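Local coordinates for protein SM80.1 Vicilin (Solanum melongena, PDB 5VF5) that probably serves as a seed storage protein of the 7S vicilin family, built from two cupin domains, and binds a copper ion, at residues 22-30 with 177-185; 356-366 with 381-391. All coordinates share one frame; numbering follows the deposited sequence. Where two conformers were deposited one is given.

Contact 1. Residues 22-30 with 177-185. With NA (sodium ion), chain B.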
# COMPACT_ATOMS: atom_id res chain seq x y z
N ARG A 22 -14.63 5.71 5.71
CA ARG A 22 -15.46 6.49 4.81
C ARG A 22 -16.96 6.25 4.96
O ARG A 22 -17.78 7.04 4.51
CB ARG A 22 -15.02 6.28 3.36
CG ARG A 22 -13.75 7.08 3.02
CD ARG A 22 -14.12 8.53 2.67
NE ARG A 22 -13.02 9.44 2.31
CZ ARG A 22 -12.52 9.65 1.08
NH1 ARG A 22 -12.92 8.95 0.03
NH2 ARG A 22 -11.53 10.52 0.93
N PHE A 23 -17.31 5.16 5.60
CA PHE A 23 -18.71 4.80 5.86
C PHE A 23 -18.77 3.85 7.03
O PHE A 23 -17.75 3.27 7.43
CB PHE A 23 -19.38 4.22 4.62
CG PHE A 23 -18.58 3.14 3.89
CD1 PHE A 23 -18.37 1.90 4.47
CD2 PHE A 23 -18.05 3.37 2.63
CE1 PHE A 23 -17.66 0.91 3.82
CE2 PHE A 23 -17.32 2.39 2.00
CZ PHE A 23 -17.16 1.15 2.57
N ARG A 24 -19.99 3.66 7.54
CA ARG A 24 -20.25 2.71 8.60
C ARG A 24 -20.87 1.48 8.01
O ARG A 24 -22.02 1.52 7.58
CB ARG A 24 -21.24 3.32 9.60
CG ARG A 24 -20.87 4.67 10.14
CD ARG A 24 -19.66 4.54 11.05
NE ARG A 24 -19.42 5.81 11.74
CZ ARG A 24 -18.30 6.52 11.67
NH1 ARG A 24 -17.23 6.10 10.98
NH2 ARG A 24 -18.22 7.66 12.34
N ALA A 25 -20.08 0.41 7.91
CA ALA A 25 -20.55 -0.81 7.29
C ALA A 25 -20.54 -1.97 8.27
O ALA A 25 -19.59 -2.14 9.04
CB ALA A 25 -19.68 -1.19 6.08
N SER A 26 -21.55 -2.81 8.20
CA SER A 26 -21.62 -3.94 9.10
C SER A 26 -20.57 -4.99 8.81
O SER A 26 -20.02 -5.61 9.77
CB SER A 26 -23.02 -4.54 9.07
OG SER A 26 -23.34 -5.00 7.75
N HIS A 27 -20.32 -5.28 7.53
CA HIS A 27 -19.53 -6.43 7.16
C HIS A 27 -18.11 -6.14 6.67
O HIS A 27 -17.48 -6.97 5.96
CB HIS A 27 -20.29 -7.29 6.14
CG HIS A 27 -21.38 -8.10 6.77
ND1 HIS A 27 -22.48 -7.50 7.35
CD2 HIS A 27 -21.52 -9.44 6.95
CE1 HIS A 27 -23.26 -8.46 7.84
NE2 HIS A 27 -22.70 -9.64 7.61
N GLY A 28 -17.60 -4.98 7.03
CA GLY A 28 -16.23 -4.64 6.73
C GLY A 28 -15.99 -3.18 6.96
O GLY A 28 -16.70 -2.51 7.72
N ASP A 29 -14.95 -2.67 6.31
CA ASP A 29 -14.59 -1.28 6.43
C ASP A 29 -13.76 -0.85 5.23
O ASP A 29 -13.11 -1.65 4.57
CB ASP A 29 -13.81 -1.05 7.71
CG ASP A 29 -13.77 0.44 8.14
OD1 ASP A 29 -14.63 1.28 7.74
OD2 ASP A 29 -12.86 0.75 8.90
N PHE A 30 -13.81 0.44 4.98
CA PHE A 30 -12.94 1.11 4.02
C PHE A 30 -12.45 2.34 4.74
O PHE A 30 -13.28 3.22 5.07
CB PHE A 30 -13.70 1.52 2.76
CG PHE A 30 -12.91 2.38 1.81
CD1 PHE A 30 -11.64 2.02 1.42
CD2 PHE A 30 -13.43 3.58 1.34
CE1 PHE A 30 -10.92 2.80 0.52
CE2 PHE A 30 -12.72 4.38 0.47
CZ PHE A 30 -11.44 3.99 0.07
N LYS A 177 -30.81 0.07 2.45
CA LYS A 177 -30.59 0.77 3.70
C LYS A 177 -29.48 0.15 4.58
O LYS A 177 -29.17 0.69 5.62
CB LYS A 177 -31.88 0.78 4.53
CG LYS A 177 -33.08 1.38 3.80
CD LYS A 177 -34.35 1.34 4.65
CE LYS A 177 -35.50 2.04 3.93
NZ LYS A 177 -35.80 1.50 2.58
N GLN A 178 -28.89 -0.94 4.12
CA GLN A 178 -28.03 -1.79 4.93
C GLN A 178 -26.55 -1.36 4.93
O GLN A 178 -25.79 -1.87 5.71
CB GLN A 178 -28.12 -3.24 4.44
CG GLN A 178 -29.53 -3.81 4.37
CD GLN A 178 -29.57 -5.11 3.58
OE1 GLN A 178 -29.61 -6.16 4.21
NE2 GLN A 178 -29.49 -5.05 2.19
N GLY A 179 -26.16 -0.44 4.03
CA GLY A 179 -24.82 0.07 3.98
C GLY A 179 -23.95 -0.57 2.91
O GLY A 179 -24.44 -1.36 2.10
N ALA A 180 -22.68 -0.18 2.88
CA ALA A 180 -21.85 -0.41 1.69
C ALA A 180 -21.22 -1.79 1.62
O ALA A 180 -20.76 -2.20 0.56
CB ALA A 180 -20.74 0.63 1.63
N ILE A 181 -21.09 -2.48 2.75
CA ILE A 181 -20.55 -3.83 2.81
C ILE A 181 -21.47 -4.67 3.66
O ILE A 181 -21.68 -4.38 4.86
CB ILE A 181 -19.10 -3.91 3.36
CG1 ILE A 181 -18.17 -2.87 2.68
CG2 ILE A 181 -18.57 -5.33 3.19
CD1 ILE A 181 -16.78 -2.78 3.30
N ILE A 182 -22.08 -5.68 3.04
CA ILE A 182 -23.21 -6.38 3.61
C ILE A 182 -23.01 -7.89 3.50
O ILE A 182 -22.06 -8.39 2.84
CB ILE A 182 -24.53 -5.93 2.91
CG1 ILE A 182 -24.55 -6.33 1.44
CG2 ILE A 182 -24.81 -4.47 3.14
CD1 ILE A 182 -25.89 -6.09 0.75
N LYS A 183 -23.93 -8.63 4.11
CA LYS A 183 -23.87 -10.08 4.00
C LYS A 183 -24.11 -10.55 2.57
O LYS A 183 -24.97 -10.04 1.91
CB LYS A 183 -24.94 -10.69 4.92
CG LYS A 183 -24.93 -12.19 4.99
CD LYS A 183 -25.97 -12.62 5.99
CE LYS A 183 -25.63 -13.92 6.73
NZ LYS A 183 -26.24 -13.97 8.02
N ALA A 184 -23.51 -11.68 2.19
CA ALA A 184 -23.85 -12.36 0.93
C ALA A 184 -24.18 -13.85 1.17
O ALA A 184 -23.52 -14.50 1.96
CB ALA A 184 -22.68 -12.25 -0.03
N SER A 185 -25.19 -14.40 0.48
CA SER A 185 -25.50 -15.83 0.66
C SER A 185 -24.52 -16.72 -0.09
O SER A 185 -23.83 -16.27 -1.01
CB SER A 185 -26.91 -16.14 0.18
OG SER A 185 -26.93 -16.20 -1.24
NA NA B . -17.42 -1.84 9.87
O HOH W 1 -22.05 1.79 4.83
O HOH W 2 -17.34 0.43 9.02
O HOH W 3 -23.06 -2.24 5.81
O HOH W 4 -25.85 -4.73 6.79
O HOH W 5 -17.88 -4.02 10.91
O HOH W 6 -23.94 -11.82 8.92
O HOH W 7 -15.32 -2.00 10.90

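Contact 2. Residues 356-366 with 381-391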
# COMPACT_ATOMS: atom_id res chain seq x y z
N GLY A 356 27.15 -4.23 5.08
CA GLY A 356 26.98 -5.58 4.57
C GLY A 356 27.95 -5.87 3.45
O GLY A 356 28.60 -4.97 2.91
N ARG A 357 28.06 -7.15 3.10
CA ARG A 357 29.03 -7.55 2.07
C ARG A 357 28.78 -6.81 0.76
O ARG A 357 29.68 -6.31 0.14
CB ARG A 357 29.03 -9.09 1.98
CG ARG A 357 29.79 -9.62 0.80
CD ARG A 357 29.88 -11.13 0.91
NE ARG A 357 31.07 -11.56 1.65
CZ ARG A 357 32.31 -11.57 1.16
NH1 ARG A 357 32.59 -11.09 -0.06
NH2 ARG A 357 33.30 -12.00 1.92
N GLU A 358 27.52 -6.73 0.34
CA GLU A 358 27.11 -5.93 -0.81
C GLU A 358 26.61 -4.58 -0.35
O GLU A 358 25.52 -4.49 0.20
CB GLU A 358 26.02 -6.63 -1.59
CG GLU A 358 26.46 -7.94 -2.21
CD GLU A 358 27.38 -7.80 -3.41
OE1 GLU A 358 27.85 -6.71 -3.79
OE2 GLU A 358 27.67 -8.83 -4.00
N ASN A 359 27.41 -3.55 -0.57
CA ASN A 359 27.03 -2.20 -0.17
C ASN A 359 27.75 -1.18 -1.03
O ASN A 359 28.66 -1.55 -1.77
CB ASN A 359 27.28 -1.99 1.32
CG ASN A 359 28.70 -1.65 1.65
OD1 ASN A 359 29.03 -0.51 1.80
ND2 ASN A 359 29.52 -2.63 1.80
N ILE A 360 27.39 0.10 -0.93
CA ILE A 360 27.99 1.09 -1.80
C ILE A 360 29.50 1.21 -1.67
O ILE A 360 30.18 1.54 -2.64
CB ILE A 360 27.33 2.45 -1.68
CG1 ILE A 360 27.45 3.01 -0.26
CG2 ILE A 360 25.88 2.35 -2.16
CD1 ILE A 360 27.04 4.46 -0.14
N TRP A 361 30.03 0.94 -0.47
CA TRP A 361 31.46 1.11 -0.24
C TRP A 361 32.30 0.08 -0.99
O TRP A 361 33.50 0.28 -1.21
CB TRP A 361 31.79 1.12 1.25
CG TRP A 361 31.23 2.32 1.93
CD1 TRP A 361 30.06 2.40 2.61
CD2 TRP A 361 31.82 3.61 2.02
NE1 TRP A 361 29.87 3.64 3.12
CE2 TRP A 361 30.94 4.42 2.76
CE3 TRP A 361 33.00 4.17 1.54
CZ2 TRP A 361 31.21 5.75 3.02
CZ3 TRP A 361 33.25 5.49 1.81
CH2 TRP A 361 32.35 6.27 2.51
N ARG A 362 31.66 -1.00 -1.43
CA ARG A 362 32.34 -1.97 -2.32
C ARG A 362 32.85 -1.30 -3.59
O ARG A 362 33.81 -1.80 -4.22
CB ARG A 362 31.40 -3.14 -2.76
CG ARG A 362 31.07 -4.14 -1.68
CD ARG A 362 32.27 -4.99 -1.24
NE ARG A 362 32.76 -5.90 -2.28
CZ ARG A 362 32.28 -7.11 -2.51
NH1 ARG A 362 31.27 -7.59 -1.78
NH2 ARG A 362 32.82 -7.86 -3.48
N ASN A 363 32.18 -0.21 -3.98
CA ASN A 363 32.45 0.51 -5.22
C ASN A 363 33.14 1.85 -4.99
O ASN A 363 33.11 2.72 -5.88
CB ASN A 363 31.16 0.62 -5.98
CG ASN A 363 30.66 -0.73 -6.43
OD1 ASN A 363 31.45 -1.52 -6.95
ND2 ASN A 363 29.41 -1.07 -6.11
N ILE A 364 33.80 1.97 -3.83
CA ILE A 364 34.59 3.15 -3.49
C ILE A 364 36.01 2.66 -3.23
O ILE A 364 36.20 1.69 -2.51
CB ILE A 364 33.98 3.91 -2.28
CG1 ILE A 364 32.60 4.43 -2.71
CG2 ILE A 364 34.91 5.03 -1.84
CD1 ILE A 364 31.81 5.15 -1.66
N ASP A 365 37.00 3.34 -3.81
CA ASP A 365 38.38 2.89 -3.69
C ASP A 365 38.97 3.13 -2.32
O ASP A 365 38.49 3.95 -1.53
CB ASP A 365 39.22 3.53 -4.78
CG ASP A 365 39.30 5.06 -4.65
OD1 ASP A 365 40.18 5.55 -3.93
OD2 ASP A 365 38.48 5.78 -5.25
N ARG A 366 40.05 2.41 -2.05
CA ARG A 366 40.70 2.46 -0.76
C ARG A 366 41.18 3.83 -0.36
O ARG A 366 40.98 4.26 0.77
CB ARG A 366 41.86 1.49 -0.76
CG ARG A 366 42.59 1.33 0.57
CD ARG A 366 43.72 0.28 0.48
NE ARG A 366 43.11 -0.99 0.18
CZ ARG A 366 43.24 -1.69 -0.94
NH1 ARG A 366 44.10 -1.33 -1.90
NH2 ARG A 366 42.55 -2.80 -1.07
N GLU A 381 38.72 -0.51 5.33
CA GLU A 381 38.28 -1.69 4.58
C GLU A 381 38.10 -2.89 5.48
O GLU A 381 37.12 -3.63 5.35
CB GLU A 381 39.19 -1.97 3.38
CG GLU A 381 39.00 -0.89 2.33
CD GLU A 381 39.47 -1.24 0.92
OE1 GLU A 381 40.45 -2.01 0.81
OE2 GLU A 381 38.87 -0.67 -0.09
N GLU A 382 39.01 -3.09 6.41
CA GLU A 382 38.86 -4.18 7.37
C GLU A 382 37.52 -4.06 8.12
O GLU A 382 36.77 -5.06 8.22
CB GLU A 382 40.04 -4.23 8.34
CG GLU A 382 39.95 -5.34 9.38
CD GLU A 382 41.14 -5.41 10.33
OE1 GLU A 382 42.28 -5.10 9.92
OE2 GLU A 382 40.94 -5.80 11.50
N ILE A 383 37.19 -2.86 8.59
CA ILE A 383 35.98 -2.68 9.36
C ILE A 383 34.76 -2.93 8.49
O ILE A 383 33.84 -3.63 8.88
CB ILE A 383 35.94 -1.28 10.01
CG1 ILE A 383 37.01 -1.20 11.10
CG2 ILE A 383 34.55 -0.96 10.55
CD1 ILE A 383 37.29 0.21 11.55
N PHE A 384 34.79 -2.42 7.26
CA PHE A 384 33.66 -2.58 6.34
C PHE A 384 33.43 -4.01 5.78
O PHE A 384 32.36 -4.37 5.27
CB PHE A 384 33.81 -1.59 5.19
CG PHE A 384 33.49 -0.17 5.56
CD1 PHE A 384 33.25 0.20 6.88
CD2 PHE A 384 33.48 0.81 4.59
CE1 PHE A 384 32.97 1.51 7.21
CE2 PHE A 384 33.20 2.12 4.92
CZ PHE A 384 32.93 2.47 6.23
N GLN A 385 34.45 -4.85 5.92
CA GLN A 385 34.38 -6.25 5.51
C GLN A 385 34.05 -7.21 6.65
O GLN A 385 33.85 -8.39 6.43
CB GLN A 385 35.68 -6.65 4.80
CG GLN A 385 35.66 -6.27 3.32
CD GLN A 385 36.99 -5.80 2.81
OE1 GLN A 385 38.04 -6.28 3.25
NE2 GLN A 385 36.96 -4.84 1.88
N LYS A 386 33.93 -6.70 7.87
CA LYS A 386 33.60 -7.56 9.00
C LYS A 386 32.24 -8.22 8.86
O LYS A 386 32.06 -9.36 9.34
CB LYS A 386 33.73 -6.85 10.35
CG LYS A 386 35.17 -6.65 10.75
CD LYS A 386 35.33 -5.99 12.10
CE LYS A 386 36.78 -5.89 12.52
NZ LYS A 386 37.27 -7.16 13.13
N GLN A 387 31.29 -7.50 8.25
CA GLN A 387 29.96 -8.04 8.02
C GLN A 387 29.98 -8.85 6.73
O GLN A 387 29.95 -8.33 5.62
CB GLN A 387 28.92 -6.93 7.94
CG GLN A 387 27.50 -7.41 7.69
CD GLN A 387 27.04 -8.41 8.72
OE1 GLN A 387 27.18 -9.60 8.52
NE2 GLN A 387 26.50 -7.93 9.84
N ASP A 388 30.02 -10.17 6.90
CA ASP A 388 30.09 -11.16 5.84
C ASP A 388 28.77 -11.37 5.12
O ASP A 388 28.73 -11.95 4.05
CB ASP A 388 30.57 -12.52 6.45
CG ASP A 388 29.75 -12.93 7.68
OD1 ASP A 388 29.77 -12.20 8.71
OD2 ASP A 388 29.09 -13.98 7.62
N GLN A 389 27.68 -10.93 5.75
CA GLN A 389 26.31 -11.13 5.23
C GLN A 389 25.83 -9.86 4.56
O GLN A 389 26.39 -8.78 4.77
CB GLN A 389 25.33 -11.56 6.34
CG GLN A 389 25.56 -13.00 6.83
CD GLN A 389 25.04 -14.05 5.85
OE1 GLN A 389 23.83 -14.15 5.61
NE2 GLN A 389 25.95 -14.81 5.24
N SER A 390 24.79 -10.00 3.75
CA SER A 390 24.18 -8.86 3.05
C SER A 390 22.71 -8.78 3.31
O SER A 390 22.07 -9.78 3.62
CB SER A 390 24.40 -8.95 1.53
OG SER A 390 25.77 -8.85 1.20
N TYR A 391 22.22 -7.53 3.25
CA TYR A 391 20.79 -7.19 3.15
C TYR A 391 20.02 -7.31 4.44
O TYR A 391 19.48 -6.29 4.95
CB TYR A 391 20.08 -7.99 2.04
CG TYR A 391 20.84 -7.99 0.74
CD1 TYR A 391 21.29 -6.82 0.18
CD2 TYR A 391 21.14 -9.17 0.11
CE1 TYR A 391 22.03 -6.82 -1.00
CE2 TYR A 391 21.85 -9.18 -1.08
CZ TYR A 391 22.29 -8.02 -1.63
OH TYR A 391 22.98 -8.05 -2.81
O HOH W 8 29.72 -3.64 6.18
O HOH W 9 24.12 -5.47 2.44

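Contact 1. Residues 22-30 with 177-185
The backbones of His-27 and Ile-182 come within 5.1 Å at their CA atoms, and a single direct hydrogen bond joins the segments, from His-27 N to Ile-181 O at 3.1 Å. Waters supply most of the remaining polar links: one relays Arg-24 O to Ala-180 N, and another takes the N-H of Ser-26 while donating to the carbonyls of Gln-178 and Ile-181. Ile-181 is the apolar centre. Its CG2, anti to the backbone N, lies 3.4 Å from His-27 O, while CG1 carries CD1 forward to the edge of the Phe-23 ring and to the backbone N of Asp-29. The methyl of Ala-180 sits over the centre of the Phe-23 face, a CH-pi contact with CB 3.6 Å from the ring centroid. The imidazole of His-27 lies with one face on the backbone at Ile-182 and Lys-183, Lys-183 N being above the ring centre. Ser-26 OG, 2.7 Å from His-27 ND1 at the ring edge, probably helps to fix the turn of the ring. Ala-25 O and Gly-28 O, each 2.4 Å from the ion, bind sodium together with three waters. The sodium-binding loop leading into strand 28-32 thus packs against strand 181-183, the outermost strand of another antiparallel sheet, in the N-terminal cupin beta-barrel, a jelly-roll fold.

Contact 2. Residues 356-366 with 381-391
Gly-356 and Ser-390 bring their CA atoms to 4.6 Å, and around them the contact is made of backbone and hydroxyl bonds. Arg-357 N gives a nearly straight bond to Gln-389 O (2.9 Å, 164°), and Glu-358 N donates to Ser-390 OG at 2.9 Å. Two waters add bridges, from Gly-356 N to Phe-384 O and from Tyr-391 N to Glu-358 O. The aliphatic part of Arg-357 runs past Asp-388 O, which receives only a weak bond from NE, and CB and CG of Glu-358 lie alongside the Tyr-391 hydroxyl. The aromatic part is an edge-to-face pair: CE2 of Phe-384 comes down on the five-membered ring of Trp-361, 3.5 Å from CD2, with the planes at 58°. Ile-364 CD1 lies against the opposite face near its rim, and Phe-373 also meets the indole. The ionic part is a salt bridge in which Arg-366, its chain bent at chi3 (-64°), turns NE and NH2 onto the same oxygen, Glu-381 OE1, each 2.9 Å away. Guanidinium and carboxylate planes are almost perpendicular, unlike a flat two-oxygen pairing, and the NE bond is weak. This surface contact closes the excursion through helices 366-373 and 377-385, with backbone bonds at one end and the salt bridge at the other. Since Lys-369 takes OE2, both oxygens of Glu-381 are engaged by cations and its carboxylate probably remains ionised.

Contact 1 lies in the N-terminal half of this bicupin chain and contact 2 toward the C-terminal end, in series along the chain and on opposite sides of its centre. Their own centres are about 53 Å apart and their nearest atoms about 32 Å apart, so neither touches the other. Contact 1 holds the sodium ion through backbone oxygens of its first segment; the copper ion, bound by Cys-281, His-283 and His-325, has no protein ligand in either contact. Contact 2 lacks a metal, although Arg-366 N binds a malonate ion, probably from the crystallisation liquor. Contact 1 packs a loop on an outermost strand, contact 2 a loop on a helix end.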